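Local coordinates for protein probable acetyltransferases (Chromobacterium violaceum, PDB 3PZJ) that probably transfers acetyl groups from acetyl-coenzyme A to an acceptor, perhaps protein N-termini, as a member of the GNAT family, at residues A83-V86 against A92-V95; Y110-Q115 against A119-H124; V125-A130 against E139-L144. All coordinates share one frame; numbering follows the deposited sequence. Where two conformers were deposited one is given.

Interaction 1. Residues A83-V86 against A92-V95; sequences ALTV and ALYV. With NA (sodium ion), chain C.
A sodium ion is gripped by the carbonyl O of Val86, which lies 2.2 Å from the metal, together with the backbone O atoms of Gln88 and Thr91 and two waters. Water 1 stands 2.4 Å from the ion and water 2 stands 2.3 Å from it, making five oxygen ligands in all. The three carbonyls belong to the end of helix 75-87 and to the short loop leading into the strand, so the ion bridges the helix end and the loop, and its charge probably offsets the partial negative charges of the carbonyl oxygens that converge there.

Beside the ion the contact becomes apolar. Val86 and Leu93 meet obliquely, and the closest approach is from Val86 CG2 to Leu93 CD1, at 3.6 Å. The same valine methyl lies 3.8 Å from Leu93 CG, touching the flank of the leucine as well as one branch end. With CG1 anti to the backbone N (chi1 169°), CG2 of Val86 is turned opposite its own carbonyl carbon; this places the CG2 methyl against Leu93, while the carbonyl O of the same residue binds the metal. Thr85 joins more loosely through CG2, 4.3 Å from Leu93 CD1, while its buried OG1 is hydrogen-bonded to Trp81 O one helical turn back.

The contact packs the last turn of helix 75-87 against the start of strand 92-98, across the short loop that joins them. Thr85 and Leu93 both lean on His124 of strand 119-127, and backbone bonds place strand 92-98 between Leu44 and Gln42 along one edge and Tyr110 and Leu108 of strand 106-114 along the other.

Interaction 2. Residues Y110-Q115 against A119-H124; sequences YRQMVQ and AIEIGH. With EDO (1,2-ethanediol), chain D.
The Tyr110 ring carries Ile120 CD1 over one face, a CH-pi contact 3.8 Å from the ring centroid, while Glu121 O lies at its edge and Ile122 CG1 approaches obliquely. Tyr110 OH is hydrogen-bonded to Leu144 O of helix 135-150. Around the Arg111 guanidinium, Gln112 CG sits above one face toward the rim; Glu121 OE2 lies in plane at the edge, by NH1, and His124 CE1 comes near the edge at NE. O2 of an ethanediol, probably from the crystallisation liquor, lies over one face of the His124 ring and accepts a bond from His124 N at 3.0 Å; the ethanediol is also hydrogen-bonded to Tyr69 OH.

Arg111 and Glu121 run side by side, and their salt bridge is forked but weak: NH1 of Arg111 is 3.1 Å from Glu121 OE1 and 3.2 Å from Glu121 OE2, with the two planes 75° apart. The arginine reaches it by a bend at chi3 (-55°), whereas the glutamate is extended beyond CG. Arg159 is a second, weak and long ion-pair partner of Glu121 OE1.

Beneath the side chains, Arg111 N bonds to Glu121 O at 2.8 Å; farther along, Val114 N meets Ala119 O at 2.8 Å, nearly along the C=O axis. Between these antiparallel hydrogen-bonded pairs the register slips by one residue. The arrangement is that of a beta hairpin with a beta bulge, here joining two central strands of the GNAT sheet.

Interaction 3. Residues V125-A130 against E139-L144; sequences VNFSPA and EAVFLL
Phe127, the last extended residue of strand 119-127, faces the turn of helix 135-150 that bears Ala140 and Val141, a turn in which Leu143 N bonds to Glu139 O at 2.8 Å. The two segments belong to a beta-alpha-beta crossover: strand 119-127 leads through the helix into strand 155-161, which lies parallel to it in the sheet. In GNAT enzymes the loop that opens this crossover usually binds the pyrophosphate of the coenzyme, and the loop after Phe127 probably occupies the equivalent place.

The strand meets the helix through hydrophobic side chains. The far end of the Phe127 ring does the touching, and the two helix residues approach it obliquely. Its CZ lies 4.3 Å from Val141 CG2, a loose contact, and comes slightly closer to the methyl of Ala140. CG of Phe127 is anti to the carbonyl carbon (chi1 -73°), which carries the ring from the strand toward the helix. One ring face is covered from within the strand: Val125 CG1 stands 3.7 Å above the ring plane, over its centre. Leu108 of strand 106-114 touches both Phe127 and Val141, and Val96 of strand 92-98 touches both Phe127 and Ala140, so the helix rests on several strands.

The polar side chains beside this apolar layer bond elsewhere. Asn126 OD1 takes a bond from His63 NE2, and the carboxylate of Glu139 bonds to the backbone N atoms of Glu37 and Ala38. At the contact itself, the nearest approach is 4.1 Å, from Phe127 CZ to Ala140 CB.

How the interactions relate
The three contacts follow one another along the chain, and all lie within the GNAT domain on one mixed sheet. The centre of interaction 1 is about 12 Å from that of interaction 2 and about 15 Å from that of interaction 3; the centres of interactions 2 and 3 are about 16 Å apart. Strand 92-98 of interaction 1 neighbours strand 106-114 of interaction 2, and strand 119-127 serves both interactions 2 and 3. Leu144 also connects them, since its side chain packs on Tyr94 and Ile122. Together they join helices 75-87 and 135-150 to a sheet centred on hairpin 106-114/119-127, the framework on which GNAT enzymes generally hold acetyl-coenzyme A.

Interaction 1. Residues A83-V86 against A92-V95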
loop_
_atom_site.group_PDB
_atom_site.type_symbol
_atom_site.label_atom_id
_atom_site.label_comp_id
_atom_site.label_asym_id
_atom_site.label_seq_id
_atom_site.Cartn_x
_atom_site.Cartn_y
_atom_site.Cartn_z
ATOM N N ALA A 83 -20.406 -1.791 6.329
ATOM C CA ALA A 83 -20.817 -2.158 4.992
ATOM C C ALA A 83 -19.905 -1.579 3.945
ATOM O O ALA A 83 -19.504 -2.323 3.096
ATOM C CB ALA A 83 -22.246 -1.722 4.731
ATOM N N LEU A 84 -19.588 -0.282 3.975
ATOM C CA LEU A 84 -18.648 0.318 3.016
ATOM C C LEU A 84 -17.209 -0.239 3.172
ATOM O O LEU A 84 -16.454 -0.363 2.175
ATOM C CB LEU A 84 -18.617 1.848 3.157
ATOM C CG LEU A 84 -19.921 2.592 2.902
ATOM C CD1 LEU A 84 -19.842 4.089 3.183
ATOM C CD2 LEU A 84 -20.359 2.325 1.451
ATOM N N THR A 85 -16.801 -0.596 4.387
ATOM C CA THR A 85 -15.456 -1.210 4.528
ATOM C C THR A 85 -15.382 -2.620 3.844
ATOM O O THR A 85 -14.454 -2.923 3.073
ATOM C CB THR A 85 -15.063 -1.321 6.012
ATOM O OG1 THR A 85 -15.050 -0.014 6.599
ATOM C CG2 THR A 85 -13.718 -1.950 6.206
ATOM N N VAL A 86 -16.361 -3.465 4.139
ATOM C CA VAL A 86 -16.413 -4.809 3.577
ATOM C C VAL A 86 -16.755 -4.848 2.091
ATOM O O VAL A 86 -16.368 -5.776 1.362
ATOM C CB VAL A 86 -17.448 -5.641 4.387
ATOM C CG1 VAL A 86 -17.731 -6.933 3.708
ATOM C CG2 VAL A 86 -16.846 -5.892 5.778
ATOM N N ALA A 92 -11.721 -8.135 3.854
ATOM C CA ALA A 92 -12.667 -9.147 4.346
ATOM C C ALA A 92 -12.606 -9.130 5.852
ATOM O O ALA A 92 -11.508 -9.140 6.404
ATOM C CB ALA A 92 -12.294 -10.544 3.830
ATOM N N LEU A 93 -13.748 -9.077 6.508
ATOM C CA LEU A 93 -13.771 -9.019 7.968
ATOM C C LEU A 93 -14.502 -10.211 8.546
ATOM O O LEU A 93 -15.323 -10.831 7.847
ATOM C CB LEU A 93 -14.490 -7.786 8.462
ATOM C CG LEU A 93 -13.881 -6.398 8.129
ATOM C CD1 LEU A 93 -14.841 -5.291 8.666
ATOM C CD2 LEU A 93 -12.488 -6.265 8.691
ATOM N N TYR A 94 -14.155 -10.528 9.784
ATOM C CA TYR A 94 -14.674 -11.693 10.513
ATOM C C TYR A 94 -15.000 -11.238 11.916
ATOM O O TYR A 94 -14.342 -10.345 12.478
ATOM C CB TYR A 94 -13.636 -12.793 10.585
ATOM C CG TYR A 94 -13.217 -13.271 9.201
ATOM C CD1 TYR A 94 -13.831 -14.381 8.598
ATOM C CD2 TYR A 94 -12.258 -12.591 8.486
ATOM C CE1 TYR A 94 -13.446 -14.793 7.325
ATOM C CE2 TYR A 94 -11.857 -13.007 7.225
ATOM C CZ TYR A 94 -12.520 -14.048 6.624
ATOM O OH TYR A 94 -12.183 -14.468 5.378
ATOM N N VAL A 95 -16.028 -11.872 12.480
ATOM C CA VAL A 95 -16.447 -11.678 13.821
ATOM C C VAL A 95 -15.838 -12.811 14.734
ATOM O O VAL A 95 -15.860 -13.997 14.416
ATOM C CB VAL A 95 -17.974 -11.700 13.926
ATOM C CG1 VAL A 95 -18.349 -11.583 15.380
ATOM C CG2 VAL A 95 -18.572 -10.531 13.133
HETATM NA NA NA C . -14.751 -7.102 0.702
HETATM O O HOH W 1 -15.624 -9.155 1.675
HETATM O O HOH W 2 -15.436 -8.015 -1.329
#

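Interaction 2. Residues Y110-Q115 against A119-H124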
loop_
_atom_site.group_PDB
_atom_site.type_symbol
_atom_site.label_atom_id
_atom_site.label_comp_id
_atom_site.label_asym_id
_atom_site.label_seq_id
_atom_site.Cartn_x
_atom_site.Cartn_y
_atom_site.Cartn_z
ATOM N N TYR A 110 -8.708 -8.954 7.019
ATOM C CA TYR A 110 -7.653 -8.661 6.095
ATOM C C TYR A 110 -7.997 -7.357 5.374
ATOM O O TYR A 110 -9.181 -7.038 5.086
ATOM C CB TYR A 110 -7.568 -9.782 5.081
ATOM C CG TYR A 110 -7.296 -11.186 5.635
ATOM C CD1 TYR A 110 -6.134 -11.474 6.323
ATOM C CD2 TYR A 110 -8.186 -12.244 5.392
ATOM C CE1 TYR A 110 -5.850 -12.775 6.735
ATOM C CE2 TYR A 110 -7.909 -13.552 5.846
ATOM C CZ TYR A 110 -6.753 -13.777 6.516
ATOM O OH TYR A 110 -6.478 -15.042 6.899
ATOM N N ARG A 111 -6.959 -6.598 5.038
ATOM C CA ARG A 111 -7.132 -5.529 4.098
ATOM C C ARG A 111 -5.936 -5.451 3.207
ATOM O O ARG A 111 -4.916 -6.160 3.387
ATOM C CB ARG A 111 -7.335 -4.199 4.799
ATOM C CG ARG A 111 -6.111 -3.836 5.686
ATOM C CD ARG A 111 -6.436 -2.596 6.621
ATOM N NE ARG A 111 -6.880 -1.468 5.835
ATOM C CZ ARG A 111 -6.091 -0.531 5.267
ATOM N NH1 ARG A 111 -4.767 -0.530 5.414
ATOM N NH2 ARG A 111 -6.630 0.453 4.533
ATOM N N GLN A 112 -6.080 -4.628 2.200
ATOM C CA GLN A 112 -5.023 -4.473 1.180
ATOM C C GLN A 112 -4.567 -5.874 0.655
ATOM O O GLN A 112 -3.386 -6.111 0.545
ATOM C CB GLN A 112 -3.821 -3.664 1.750
ATOM C CG GLN A 112 -4.158 -2.260 2.194
ATOM C CD GLN A 112 -4.543 -1.404 1.036
ATOM O OE1 GLN A 112 -5.730 -1.094 0.820
ATOM N NE2 GLN A 112 -3.578 -1.028 0.276
HETATM N N MSE A 113 -5.505 -6.783 0.395
HETATM C CA MSE A 113 -5.185 -8.079 -0.187
HETATM C C MSE A 113 -4.705 -7.844 -1.638
HETATM O O MSE A 113 -5.392 -7.125 -2.459
HETATM C CB MSE A 113 -6.410 -8.988 -0.178
HETATM C CG MSE A 113 -6.276 -10.218 -1.042
HETATM SE SE MSE A 113 -7.890 -11.237 -0.919
HETATM C CE MSE A 113 -8.068 -11.454 1.031
ATOM N N VAL A 114 -3.545 -8.379 -1.954
ATOM C CA VAL A 114 -2.986 -8.347 -3.293
ATOM C C VAL A 114 -2.669 -9.772 -3.669
ATOM O O VAL A 114 -1.556 -10.266 -3.479
ATOM C CB VAL A 114 -1.714 -7.405 -3.441
ATOM C CG1 VAL A 114 -1.355 -7.218 -4.929
ATOM C CG2 VAL A 114 -1.936 -6.042 -2.674
ATOM N N GLN A 115 -3.663 -10.458 -4.194
ATOM C CA GLN A 115 -3.497 -11.880 -4.519
ATOM C C GLN A 115 -2.347 -12.137 -5.425
ATOM O O GLN A 115 -1.559 -13.071 -5.191
ATOM C CB GLN A 115 -4.771 -12.492 -5.178
ATOM C CG GLN A 115 -5.964 -12.429 -4.263
ATOM C CD GLN A 115 -7.180 -12.956 -4.877
ATOM O OE1 GLN A 115 -8.038 -12.186 -5.296
ATOM N NE2 GLN A 115 -7.255 -14.261 -5.025
ATOM N N ALA A 119 0.551 -10.743 -1.008
ATOM C CA ALA A 119 0.734 -9.817 0.091
ATOM C C ALA A 119 -0.640 -9.494 0.657
ATOM O O ALA A 119 -1.603 -9.210 -0.100
ATOM C CB ALA A 119 1.461 -8.489 -0.374
ATOM N N ILE A 120 -0.699 -9.387 2.004
ATOM C CA ILE A 120 -1.953 -9.093 2.710
ATOM C C ILE A 120 -1.616 -8.356 4.010
ATOM O O ILE A 120 -0.450 -8.405 4.435
ATOM C CB ILE A 120 -2.744 -10.403 2.975
ATOM C CG1 ILE A 120 -4.202 -10.123 3.279
ATOM C CG2 ILE A 120 -2.011 -11.346 3.961
ATOM C CD1 ILE A 120 -5.176 -11.398 2.938
ATOM N N GLU A 121 -2.635 -7.728 4.623
ATOM C CA GLU A 121 -2.470 -7.002 5.874
ATOM C C GLU A 121 -3.551 -7.488 6.839
ATOM O O GLU A 121 -4.698 -7.594 6.392
ATOM C CB GLU A 121 -2.613 -5.552 5.590
ATOM C CG GLU A 121 -2.479 -4.641 6.823
ATOM C CD GLU A 121 -2.709 -3.173 6.488
ATOM O OE1 GLU A 121 -2.543 -2.716 5.346
ATOM O OE2 GLU A 121 -3.153 -2.486 7.409
ATOM N N ILE A 122 -3.195 -7.900 8.076
ATOM C CA ILE A 122 -4.185 -8.135 9.124
ATOM C C ILE A 122 -4.457 -6.777 9.754
ATOM O O ILE A 122 -3.537 -6.115 10.174
ATOM C CB ILE A 122 -3.698 -9.177 10.148
ATOM C CG1 ILE A 122 -3.811 -10.562 9.518
ATOM C CG2 ILE A 122 -4.507 -9.183 11.413
ATOM C CD1 ILE A 122 -2.990 -11.639 10.166
ATOM N N GLY A 123 -5.710 -6.375 9.748
ATOM C CA GLY A 123 -6.136 -5.145 10.324
ATOM C C GLY A 123 -7.554 -5.134 10.790
ATOM O O GLY A 123 -8.146 -6.190 10.979
ATOM N N HIS A 124 -8.020 -3.927 11.056
ATOM C CA HIS A 124 -9.267 -3.660 11.666
ATOM C C HIS A 124 -9.435 -4.506 12.911
ATOM O O HIS A 124 -10.528 -5.028 13.204
ATOM C CB HIS A 124 -10.398 -3.937 10.643
ATOM C CG HIS A 124 -10.482 -2.926 9.558
ATOM N ND1 HIS A 124 -10.307 -3.272 8.245
ATOM C CD2 HIS A 124 -10.739 -1.594 9.565
ATOM C CE1 HIS A 124 -10.395 -2.185 7.489
ATOM N NE2 HIS A 124 -10.643 -1.148 8.261
HETATM C C1 EDO D . -7.632 -0.573 11.064
HETATM O O1 EDO D . -8.047 -0.614 12.408
HETATM C C2 EDO D . -6.243 -1.151 10.971
HETATM O O2 EDO D . -6.211 -1.860 9.763
#

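Interaction 3. Residues V125-A130 against E139-L144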
loop_
_atom_site.group_PDB
_atom_site.type_symbol
_atom_site.label_atom_id
_atom_site.label_comp_id
_atom_site.label_asym_id
_atom_site.label_seq_id
_atom_site.Cartn_x
_atom_site.Cartn_y
_atom_site.Cartn_z
ATOM N N VAL A 125 -8.376 -4.539 13.739
ATOM C CA VAL A 125 -8.414 -5.332 14.941
ATOM C C VAL A 125 -9.122 -4.552 16.015
ATOM O O VAL A 125 -8.616 -3.500 16.510
ATOM C CB VAL A 125 -7.016 -5.716 15.429
ATOM C CG1 VAL A 125 -7.042 -6.507 16.807
ATOM C CG2 VAL A 125 -6.200 -6.408 14.336
ATOM N N ASN A 126 -10.346 -4.986 16.297
ATOM C CA ASN A 126 -11.286 -4.304 17.207
ATOM C C ASN A 126 -11.797 -5.317 18.216
ATOM O O ASN A 126 -12.822 -6.037 17.970
ATOM C CB ASN A 126 -12.451 -3.750 16.412
ATOM C CG ASN A 126 -12.099 -2.483 15.679
ATOM O OD1 ASN A 126 -12.166 -1.427 16.288
ATOM N ND2 ASN A 126 -11.568 -2.578 14.434
ATOM N N PHE A 127 -11.084 -5.402 19.345
ATOM C CA PHE A 127 -11.399 -6.424 20.352
ATOM C C PHE A 127 -12.026 -5.763 21.567
ATOM O O PHE A 127 -11.493 -4.786 22.079
ATOM C CB PHE A 127 -10.106 -7.133 20.774
ATOM C CG PHE A 127 -9.518 -8.081 19.735
ATOM C CD1 PHE A 127 -10.149 -8.380 18.548
ATOM C CD2 PHE A 127 -8.312 -8.680 19.982
ATOM C CE1 PHE A 127 -9.599 -9.286 17.644
ATOM C CE2 PHE A 127 -7.750 -9.529 19.056
ATOM C CZ PHE A 127 -8.428 -9.892 17.923
ATOM N N SER A 128 -13.118 -6.331 22.049
ATOM C CA SER A 128 -13.798 -5.813 23.267
ATOM C C SER A 128 -12.851 -5.927 24.437
ATOM O O SER A 128 -11.944 -6.723 24.412
ATOM C CB SER A 128 -15.052 -6.643 23.531
ATOM O OG SER A 128 -14.739 -7.935 23.994
ATOM N N PRO A 129 -13.073 -5.160 25.517
ATOM C CA PRO A 129 -12.138 -5.311 26.656
ATOM C C PRO A 129 -12.064 -6.771 27.224
ATOM O O PRO A 129 -11.005 -7.286 27.527
ATOM C CB PRO A 129 -12.660 -4.277 27.674
ATOM C CG PRO A 129 -13.431 -3.243 26.791
ATOM C CD PRO A 129 -14.022 -4.050 25.658
ATOM N N ALA A 130 -13.192 -7.458 27.274
ATOM C CA ALA A 130 -13.258 -8.815 27.731
ATOM C C ALA A 130 -12.402 -9.764 26.913
ATOM O O ALA A 130 -11.991 -10.828 27.400
ATOM C CB ALA A 130 -14.712 -9.290 27.740
ATOM N N GLU A 139 -5.593 -16.467 19.722
ATOM C CA GLU A 139 -6.030 -17.426 18.747
ATOM C C GLU A 139 -6.673 -16.777 17.535
ATOM O O GLU A 139 -6.418 -17.232 16.407
ATOM C CB GLU A 139 -7.000 -18.436 19.386
ATOM C CG GLU A 139 -7.304 -19.539 18.381
ATOM C CD GLU A 139 -7.977 -20.772 18.986
ATOM O OE1 GLU A 139 -8.520 -20.680 20.103
ATOM O OE2 GLU A 139 -7.967 -21.832 18.305
ATOM N N ALA A 140 -7.460 -15.701 17.742
ATOM C CA ALA A 140 -8.098 -15.031 16.603
ATOM C C ALA A 140 -7.018 -14.579 15.571
ATOM O O ALA A 140 -7.104 -14.805 14.365
ATOM C CB ALA A 140 -8.917 -13.847 17.099
ATOM N N VAL A 141 -5.986 -13.939 16.067
ATOM C CA VAL A 141 -4.954 -13.464 15.177
ATOM C C VAL A 141 -4.158 -14.658 14.529
ATOM O O VAL A 141 -3.902 -14.702 13.312
ATOM C CB VAL A 141 -4.026 -12.489 15.888
ATOM C CG1 VAL A 141 -2.867 -12.179 14.970
ATOM C CG2 VAL A 141 -4.729 -11.188 16.185
ATOM N N PHE A 142 -3.764 -15.618 15.348
ATOM C CA PHE A 142 -3.103 -16.833 14.841
ATOM C C PHE A 142 -3.917 -17.499 13.742
ATOM O O PHE A 142 -3.330 -17.904 12.742
ATOM C CB PHE A 142 -2.988 -17.801 15.988
ATOM C CG PHE A 142 -2.455 -19.132 15.615
ATOM C CD1 PHE A 142 -1.116 -19.377 15.672
ATOM C CD2 PHE A 142 -3.326 -20.195 15.348
ATOM C CE1 PHE A 142 -0.615 -20.655 15.379
ATOM C CE2 PHE A 142 -2.839 -21.442 15.058
ATOM C CZ PHE A 142 -1.482 -21.669 15.077
ATOM N N LEU A 143 -5.240 -17.563 13.874
ATOM C CA LEU A 143 -6.099 -18.173 12.804
ATOM C C LEU A 143 -6.080 -17.386 11.462
ATOM O O LEU A 143 -6.056 -18.014 10.379
ATOM C CB LEU A 143 -7.509 -18.352 13.273
ATOM C CG LEU A 143 -7.759 -19.411 14.294
ATOM C CD1 LEU A 143 -9.210 -19.281 14.915
ATOM C CD2 LEU A 143 -7.537 -20.799 13.640
ATOM N N LEU A 144 -5.963 -16.034 11.515
ATOM C CA LEU A 144 -5.816 -15.292 10.276
ATOM C C LEU A 144 -4.455 -15.460 9.707
ATOM O O LEU A 144 -4.337 -15.525 8.481
ATOM C CB LEU A 144 -6.181 -13.827 10.416
ATOM C CG LEU A 144 -7.648 -13.461 10.645
ATOM C CD1 LEU A 144 -7.805 -11.977 10.522
ATOM C CD2 LEU A 144 -8.652 -14.189 9.714
#